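PDB 3PY9: protein kinase from Staphylococcus aureus subsp. aureus Mu50, which is a membrane-bound serine/threonine kinase, PrkC, whose extracellular PASTA region, the part crystallised, probably binds muropeptides of the cell wall. Local coordinates for residues A[72-85]-A[124-137]. Numbering follows the deposited sequence.
Sequences PEKVKMPNVIGLPK and TEIAIHDSNIKLYE. With EU (europium ion), chain E.
Val75 and Ile126 form the central, hydrogen-bonded pair of a short two-stranded antiparallel sheet between residues 74-76 and 125-127. Val75 N donates to Ile126 O at 2.7 Å and Ile126 N returns a bond to Val75 O at 2.6 Å. Two further backbone bonds flank this pair: Met77 N to Thr124 O, at 172° the straightest of the four, and Ile128 N to Glu73 O. Packing is tight on the face carrying Val75 and Ile126. With chi1 of -79°, Val75 sets CG2 between its backbone N and carbonyl carbon, where it meets CG2 of Ile128 at 3.6 Å, the two side chains crossing nearly at a right angle. Further along, Met77 holds CG anti to its backbone N (chi1 -177°) and bends at chi2, bringing its thioether to Ile133, tip to tip, with Met77 SD 3.7 Å from Ile133 CD1. Val80 CG2 touches Leu135 CD2 at 3.9 Å, and helix 85-93 adds Leu92 beside Met77 and Leu135, so this apolar seam joins the small sheet to strand 133-138.

The other face, bearing Lys74, Lys76 and Glu125, is looser and more exposed. There the aliphatic part of Lys74 lies across the Glu125 carboxylate, CD 3.4 Å from OE1, while Lys76 is modelled in a salt bridge to OE2, its ammonium position uncertain. Beyond Ile128, the loop brings Asp130 OD1 to a europium ion at 2.4 Å, a site shared with Asp99 and Asn132. Small sheet, helix and three-stranded sheet together belong to a PASTA domain, the extracellular repeat of this kinase.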
ATOM      1  N   PRO A  72      15.102  33.703   3.347  1.00 45.04           N
ATOM      2  CA  PRO A  72      14.697  33.008   2.116  1.00 45.56           C
ATOM      3  C   PRO A  72      13.201  33.163   1.805  1.00 45.85           C
ATOM      4  O   PRO A  72      12.369  33.073   2.713  1.00 46.19           O
ATOM      5  CB  PRO A  72      15.028  31.538   2.425  1.00 45.97           C
ATOM      6  CG  PRO A  72      16.067  31.597   3.533  1.00 45.38           C
ATOM      7  CD  PRO A  72      15.688  32.785   4.343  1.00 44.79           C
ATOM      8  N   GLU A  73      12.868  33.404   0.542  1.00 46.30           N
ATOM      9  CA  GLU A  73      11.468  33.351   0.089  1.00 47.18           C
ATOM     10  C   GLU A  73      10.996  31.902   0.146  1.00 47.41           C
ATOM     11  O   GLU A  73      11.719  31.009  -0.303  1.00 47.85           O
ATOM     12  CB  GLU A  73      11.353  33.886  -1.338  1.00 46.96           C
ATOM     13  CG  GLU A  73       9.918  34.073  -1.833  1.00 48.56           C
ATOM     14  CD  GLU A  73       9.846  34.481  -3.285  1.00 48.20           C
ATOM     15  OE1 GLU A  73      10.907  34.571  -3.927  1.00 49.67           O
ATOM     16  OE2 GLU A  73       8.728  34.714  -3.790  1.00 50.38           O
ATOM     17  N   LYS A  74       9.805  31.671   0.704  1.00 47.74           N
ATOM     18  CA  LYS A  74       9.293  30.311   0.967  1.00 47.58           C
ATOM     19  C   LYS A  74       7.891  30.065   0.397  1.00 48.07           C
ATOM     20  O   LYS A  74       7.147  31.014   0.139  1.00 48.11           O
ATOM     21  CB  LYS A  74       9.284  30.018   2.475  1.00 47.66           C
ATOM     22  CG  LYS A  74      10.656  30.124   3.166  1.00 47.42           C
ATOM     23  CD  LYS A  74      10.601  29.690   4.619  1.00 46.84           C
ATOM     24  CE  LYS A  74      11.992  29.622   5.225  1.00 46.50           C
ATOM     25  NZ  LYS A  74      11.980  29.246   6.676  1.00 45.29           N
ATOM     26  N   VAL A  75       7.544  28.790   0.195  1.00 48.41           N
ATOM     27  CA  VAL A  75       6.174  28.370  -0.164  1.00 48.87           C
ATOM     28  C   VAL A  75       5.702  27.198   0.694  1.00 49.19           C
ATOM     29  O   VAL A  75       6.493  26.553   1.386  1.00 49.48           O
ATOM     30  CB  VAL A  75       6.031  27.933  -1.650  1.00 48.93           C
ATOM     31  CG1 VAL A  75       5.936  29.135  -2.586  1.00 49.73           C
ATOM     32  CG2 VAL A  75       7.160  27.006  -2.066  1.00 49.27           C
ATOM     33  N   LYS A  76       4.402  26.929   0.649  1.00 49.60           N
ATOM     34  CA  LYS A  76       3.836  25.706   1.223  1.00 49.32           C
ATOM     35  C   LYS A  76       4.057  24.535   0.260  1.00 48.36           C
ATOM     36  O   LYS A  76       3.635  24.579  -0.901  1.00 48.17           O
ATOM     37  CB  LYS A  76       2.338  25.901   1.507  1.00 49.84           C
ATOM     38  CG  LYS A  76       1.946  25.999   3.004  1.00 51.87           C
ATOM     39  CD  LYS A  76       2.936  26.776   3.919  1.00 55.18           C
ATOM     40  CE  LYS A  76       2.879  28.323   3.783  1.00 56.87           C
ATOM     41  NZ  LYS A  76       4.074  28.896   3.043  1.00 57.20           N
ATOM     42  N   MET A  77       4.747  23.505   0.736  1.00 47.54           N
ATOM     43  CA  MET A  77       4.931  22.295  -0.060  1.00 46.29           C
ATOM     44  C   MET A  77       3.565  21.666  -0.362  1.00 46.07           C
ATOM     45  O   MET A  77       2.790  21.372   0.565  1.00 46.31           O
ATOM     46  CB  MET A  77       5.850  21.295   0.649  1.00 45.78           C
ATOM     47  CG  MET A  77       6.156  20.026  -0.168  1.00 44.25           C
ATOM     48  SD  MET A  77       7.330  20.313  -1.495  1.00 40.77           S
ATOM     49  CE  MET A  77       7.177  18.811  -2.471  1.00 41.65           C
ATOM     50  N   PRO A  78       3.263  21.473  -1.661  1.00 45.34           N
ATOM     51  CA  PRO A  78       2.036  20.811  -2.072  1.00 44.99           C
ATOM     52  C   PRO A  78       2.098  19.293  -1.831  1.00 44.95           C
ATOM     53  O   PRO A  78       3.190  18.733  -1.658  1.00 44.85           O
ATOM     54  CB  PRO A  78       1.968  21.111  -3.566  1.00 44.83           C
ATOM     55  CG  PRO A  78       3.399  21.248  -3.981  1.00 44.47           C
ATOM     56  CD  PRO A  78       4.097  21.867  -2.818  1.00 45.22           C
ATOM     57  N   ASN A  79       0.929  18.652  -1.803  1.00 44.83           N
ATOM     58  CA  ASN A  79       0.826  17.195  -1.678  1.00 44.92           C
ATOM     59  C   ASN A  79       0.698  16.639  -3.088  1.00 44.26           C
ATOM     60  O   ASN A  79      -0.289  16.925  -3.795  1.00 44.16           O
ATOM     61  CB  ASN A  79      -0.387  16.807  -0.816  1.00 45.24           C
ATOM     62  CG  ASN A  79      -0.423  15.325  -0.471  1.00 46.62           C
ATOM     63  OD1 ASN A  79      -1.108  14.551  -1.124  1.00 49.08           O
ATOM     64  ND2 ASN A  79       0.308  14.930   0.561  1.00 48.63           N
ATOM     65  N   VAL A  80       1.723  15.896  -3.509  1.00 43.33           N
ATOM     66  CA  VAL A  80       1.824  15.385  -4.890  1.00 42.82           C
ATOM     67  C   VAL A  80       1.841  13.850  -4.934  1.00 42.39           C
ATOM     68  O   VAL A  80       1.833  13.244  -6.002  1.00 42.51           O
ATOM     69  CB  VAL A  80       3.045  15.984  -5.671  1.00 42.65           C
ATOM     70  CG1 VAL A  80       3.025  17.520  -5.653  1.00 42.92           C
ATOM     71  CG2 VAL A  80       4.370  15.487  -5.102  1.00 43.39           C
ATOM     72  N   ILE A  81       1.877  13.239  -3.756  1.00 42.15           N
ATOM     73  CA  ILE A  81       1.806  11.793  -3.600  1.00 41.92           C
ATOM     74  C   ILE A  81       0.589  11.213  -4.322  1.00 41.75           C
ATOM     75  O   ILE A  81      -0.539  11.649  -4.114  1.00 41.49           O
ATOM     76  CB  ILE A  81       1.762  11.421  -2.108  1.00 41.81           C
ATOM     77  CG1 ILE A  81       3.140  11.652  -1.475  1.00 41.74           C
ATOM     78  CG2 ILE A  81       1.323   9.979  -1.928  1.00 41.56           C
ATOM     79  CD1 ILE A  81       3.128  11.831   0.027  1.00 42.80           C
ATOM     80  N   GLY A  82       0.823  10.246  -5.197  1.00 41.90           N
ATOM     81  CA  GLY A  82      -0.286   9.591  -5.888  1.00 41.91           C
ATOM     82  C   GLY A  82      -0.677  10.185  -7.228  1.00 41.73           C
ATOM     83  O   GLY A  82      -1.444   9.558  -7.956  1.00 42.04           O
ATOM     84  N   LEU A  83      -0.160  11.374  -7.555  1.00 41.49           N
ATOM     85  CA  LEU A  83      -0.334  11.985  -8.888  1.00 41.27           C
ATOM     86  C   LEU A  83       0.673  11.403  -9.865  1.00 40.96           C
ATOM     87  O   LEU A  83       1.745  10.964  -9.434  1.00 41.18           O
ATOM     88  CB  LEU A  83      -0.106  13.501  -8.834  1.00 41.62           C
ATOM     89  CG  LEU A  83      -0.741  14.329  -7.711  1.00 42.99           C
ATOM     90  CD1 LEU A  83      -0.331  15.786  -7.852  1.00 42.72           C
ATOM     91  CD2 LEU A  83      -2.291  14.175  -7.685  1.00 44.87           C
ATOM     92  N   PRO A  84       0.355  11.417 -11.186  1.00 40.78           N
ATOM     93  CA  PRO A  84       1.348  11.058 -12.210  1.00 40.47           C
ATOM     94  C   PRO A  84       2.521  12.034 -12.170  1.00 40.76           C
ATOM     95  O   PRO A  84       2.332  13.187 -11.791  1.00 40.58           O
ATOM     96  CB  PRO A  84       0.597  11.233 -13.532  1.00 40.39           C
ATOM     97  CG  PRO A  84      -0.818  11.289 -13.197  1.00 40.05           C
ATOM     98  CD  PRO A  84      -0.940  11.784 -11.787  1.00 40.32           C
ATOM     99  N   LYS A  85       3.701  11.570 -12.590  1.00 40.93           N
ATOM    100  CA  LYS A  85       4.949  12.329 -12.485  1.00 41.45           C
ATOM    101  C   LYS A  85       4.857  13.751 -13.000  1.00 41.86           C
ATOM    102  O   LYS A  85       5.293  14.677 -12.331  1.00 41.98           O
ATOM    103  CB  LYS A  85       6.109  11.600 -13.187  1.00 41.14           C
ATOM    104  CG  LYS A  85       7.457  12.281 -12.985  1.00 40.12           C
ATOM    105  CD  LYS A  85       8.605  11.562 -13.650  1.00 41.75           C
ATOM    106  CE  LYS A  85       8.680  11.834 -15.140  1.00 44.18           C
ATOM    107  NZ  LYS A  85      10.021  11.442 -15.685  1.00 46.66           N
ATOM    108  N   THR A 124       4.423  22.013   4.644  1.00 55.07           N
ATOM    109  CA  THR A 124       5.584  22.724   5.196  1.00 55.31           C
ATOM    110  C   THR A 124       5.980  23.911   4.320  1.00 55.26           C
ATOM    111  O   THR A 124       5.814  23.875   3.091  1.00 55.11           O
ATOM    112  CB  THR A 124       6.835  21.815   5.334  1.00 55.11           C
ATOM    113  OG1 THR A 124       6.443  20.444   5.455  1.00 55.09           O
ATOM    114  CG2 THR A 124       7.654  22.213   6.561  1.00 55.84           C
ATOM    115  N   GLU A 125       6.494  24.964   4.964  1.00 55.20           N
ATOM    116  CA  GLU A 125       7.107  26.085   4.247  1.00 54.94           C
ATOM    117  C   GLU A 125       8.477  25.639   3.772  1.00 54.03           C
ATOM    118  O   GLU A 125       9.291  25.182   4.574  1.00 53.79           O
ATOM    119  CB  GLU A 125       7.238  27.342   5.129  1.00 55.37           C
ATOM    120  CG  GLU A 125       6.094  28.340   4.991  1.00 56.99           C
ATOM    121  CD  GLU A 125       6.550  29.810   4.984  1.00 60.90           C
ATOM    122  OE1 GLU A 125       7.458  30.189   5.776  1.00 61.88           O
ATOM    123  OE2 GLU A 125       5.979  30.600   4.186  1.00 61.03           O
ATOM    124  N   ILE A 126       8.716  25.749   2.472  1.00 53.12           N
ATOM    125  CA  ILE A 126      10.035  25.456   1.916  1.00 52.66           C
ATOM    126  C   ILE A 126      10.565  26.642   1.115  1.00 52.55           C
ATOM    127  O   ILE A 126       9.808  27.311   0.411  1.00 51.93           O
ATOM    128  CB  ILE A 126      10.086  24.119   1.083  1.00 52.44           C
ATOM    129  CG1 ILE A 126      11.536  23.789   0.711  1.00 52.90           C
ATOM    130  CG2 ILE A 126       9.212  24.180  -0.173  1.00 51.17           C
ATOM    131  CD1 ILE A 126      11.824  22.354   0.437  1.00 52.76           C
ATOM    132  N   ALA A 127      11.866  26.893   1.249  1.00 52.67           N
ATOM    133  CA  ALA A 127      12.567  27.897   0.443  1.00 53.01           C
ATOM    134  C   ALA A 127      12.588  27.515  -1.052  1.00 53.01           C
ATOM    135  O   ALA A 127      12.904  26.373  -1.404  1.00 53.00           O
ATOM    136  CB  ALA A 127      13.981  28.095   0.982  1.00 53.00           C
ATOM    137  N   ILE A 128      12.250  28.463  -1.928  1.00 53.10           N
ATOM    138  CA  ILE A 128      12.107  28.154  -3.364  1.00 53.03           C
ATOM    139  C   ILE A 128      13.449  28.097  -4.112  1.00 52.98           C
ATOM    140  O   ILE A 128      13.489  27.818  -5.313  1.00 52.50           O
ATOM    141  CB  ILE A 128      11.060  29.069  -4.109  1.00 53.13           C
ATOM    142  CG1 ILE A 128      11.637  30.454  -4.443  1.00 53.69           C
ATOM    143  CG2 ILE A 128       9.760  29.190  -3.306  1.00 53.30           C
ATOM    144  CD1 ILE A 128      11.073  31.073  -5.729  1.00 53.50           C
ATOM    145  N   HIS A 129      14.539  28.348  -3.388  1.00 53.13           N
ATOM    146  CA  HIS A 129      15.888  28.237  -3.949  1.00 53.23           C
ATOM    147  C   HIS A 129      16.783  27.229  -3.190  1.00 53.35           C
ATOM    148  O   HIS A 129      16.923  27.304  -1.958  1.00 53.21           O
ATOM    149  CB  HIS A 129      16.557  29.621  -4.055  1.00 53.33           C
ATOM    150  CG  HIS A 129      15.767  30.626  -4.851  1.00 53.42           C
ATOM    151  ND1 HIS A 129      15.213  30.340  -6.083  1.00 53.49           N
ATOM    152  CD2 HIS A 129      15.459  31.921  -4.596  1.00 52.44           C
ATOM    153  CE1 HIS A 129      14.586  31.409  -6.543  1.00 53.99           C
ATOM    154  NE2 HIS A 129      14.716  32.381  -5.658  1.00 52.18           N
ATOM    155  N   ASP A 130      17.395  26.313  -3.956  1.00 53.31           N
ATOM    156  CA  ASP A 130      18.169  25.146  -3.446  1.00 53.11           C
ATOM    157  C   ASP A 130      17.338  24.286  -2.489  1.00 52.21           C
ATOM    158  O   ASP A 130      17.833  23.823  -1.455  1.00 52.24           O
ATOM    159  CB  ASP A 130      19.523  25.568  -2.829  1.00 53.42           C
ATOM    160  CG  ASP A 130      20.530  24.398  -2.713  1.00 54.63           C
ATOM    161  OD1 ASP A 130      20.603  23.542  -3.619  1.00 55.17           O
ATOM    162  OD2 ASP A 130      21.273  24.349  -1.708  1.00 55.99           O
ATOM    163  N   SER A 131      16.078  24.068  -2.864  1.00 51.49           N
ATOM    164  CA  SER A 131      15.095  23.371  -2.017  1.00 50.98           C
ATOM    165  C   SER A 131      15.364  21.866  -1.872  1.00 50.10           C
ATOM    166  O   SER A 131      14.857  21.218  -0.939  1.00 50.24           O
ATOM    167  CB  SER A 131      13.660  23.614  -2.527  1.00 51.02           C
ATOM    168  OG  SER A 131      13.580  23.576  -3.950  1.00 52.17           O
ATOM    169  N   ASN A 132      16.162  21.329  -2.796  1.00 48.98           N
ATOM    170  CA  ASN A 132      16.495  19.903  -2.849  1.00 47.96           C
ATOM    171  C   ASN A 132      15.272  19.014  -2.626  1.00 46.53           C
ATOM    172  O   ASN A 132      15.258  18.206  -1.698  1.00 46.61           O
ATOM    173  CB  ASN A 132      17.597  19.533  -1.829  1.00 48.16           C
ATOM    174  CG  ASN A 132      18.761  20.513  -1.821  1.00 49.09           C
ATOM    175  OD1 ASN A 132      19.416  20.745  -2.843  1.00 49.52           O
ATOM    176  ND2 ASN A 132      19.043  21.072  -0.650  1.00 50.15           N
ATOM    177  N   ILE A 133      14.233  19.176  -3.445  1.00 44.92           N
ATOM    178  CA  ILE A 133      13.099  18.251  -3.362  1.00 42.98           C
ATOM    179  C   ILE A 133      13.501  16.955  -4.059  1.00 41.91           C
ATOM    180  O   ILE A 133      14.137  16.975  -5.123  1.00 41.30           O
ATOM    181  CB  ILE A 133      11.791  18.744  -4.041  1.00 42.84           C
ATOM    182  CG1 ILE A 133      11.514  20.243  -3.811  1.00 42.80           C
ATOM    183  CG2 ILE A 133      10.620  17.859  -3.612  1.00 42.74           C
ATOM    184  CD1 ILE A 133      10.836  20.588  -2.532  1.00 41.11           C
ATOM    185  N   LYS A 134      13.147  15.835  -3.434  1.00 40.41           N
ATOM    186  CA  LYS A 134      13.263  14.538  -4.061  1.00 38.67           C
ATOM    187  C   LYS A 134      11.887  13.894  -4.135  1.00 37.34           C
ATOM    188  O   LYS A 134      11.139  13.869  -3.152  1.00 36.59           O
ATOM    189  CB  LYS A 134      14.238  13.683  -3.274  1.00 39.40           C
ATOM    190  CG  LYS A 134      14.786  12.499  -4.020  1.00 41.09           C
ATOM    191  CD  LYS A 134      15.968  11.911  -3.265  1.00 44.00           C
ATOM    192  CE  LYS A 134      17.253  12.714  -3.490  1.00 45.81           C
ATOM    193  NZ  LYS A 134      17.799  12.493  -4.880  1.00 47.99           N
ATOM    194  N   LEU A 135      11.541  13.411  -5.319  1.00 35.40           N
ATOM    195  CA  LEU A 135      10.289  12.738  -5.525  1.00 34.62           C
ATOM    196  C   LEU A 135      10.582  11.289  -5.862  1.00 34.50           C
ATOM    197  O   LEU A 135      11.530  10.990  -6.619  1.00 34.70           O
ATOM    198  CB  LEU A 135       9.481  13.390  -6.663  1.00 34.59           C
ATOM    199  CG  LEU A 135       8.952  14.829  -6.476  1.00 33.72           C
ATOM    200  CD1 LEU A 135       7.988  15.176  -7.585  1.00 32.17           C
ATOM    201  CD2 LEU A 135       8.274  15.096  -5.112  1.00 30.91           C
ATOM    202  N   TYR A 136       9.769  10.401  -5.302  1.00 33.07           N
ATOM    203  CA  TYR A 136       9.969   8.983  -5.469  1.00 32.31           C
ATOM    204  C   TYR A 136       8.867   8.482  -6.370  1.00 31.66           C
ATOM    205  O   TYR A 136       7.696   8.439  -5.978  1.00 31.33           O
ATOM    206  CB  TYR A 136       9.954   8.275  -4.116  1.00 32.36           C
ATOM    207  CG  TYR A 136      11.126   8.646  -3.222  1.00 32.96           C
ATOM    208  CD1 TYR A 136      12.272   7.863  -3.191  1.00 32.28           C
ATOM    209  CD2 TYR A 136      11.089   9.789  -2.419  1.00 32.04           C
ATOM    210  CE1 TYR A 136      13.339   8.195  -2.377  1.00 34.38           C
ATOM    211  CE2 TYR A 136      12.157  10.124  -1.600  1.00 32.74           C
ATOM    212  CZ  TYR A 136      13.276   9.319  -1.588  1.00 33.18           C
ATOM    213  OH  TYR A 136      14.352   9.627  -0.780  1.00 35.51           O
ATOM    214  N   GLU A 137       9.253   8.134  -7.591  1.00 30.36           N
ATOM    215  CA  GLU A 137       8.302   7.731  -8.608  1.00 29.88           C
ATOM    216  C   GLU A 137       8.164   6.230  -8.559  1.00 29.63           C
ATOM    217  O   GLU A 137       9.169   5.541  -8.577  1.00 29.77           O
ATOM    218  CB  GLU A 137       8.825   8.139  -9.984  1.00 29.27           C
ATOM    219  CG  GLU A 137       7.880   7.864 -11.124  1.00 28.75           C
ATOM    220  CD  GLU A 137       8.520   8.091 -12.471  1.00 28.46           C
ATOM    221  OE1 GLU A 137       9.656   8.591 -12.517  1.00 30.25           O
ATOM    222  OE2 GLU A 137       7.898   7.758 -13.494  1.00 29.15           O
TER
HETATM  223 EU    EU E 305      19.906  21.831  -5.190  0.50 78.35          EU
HETATM  224  O   HOH W   1      13.938  30.748  -1.719  1.00 42.06           O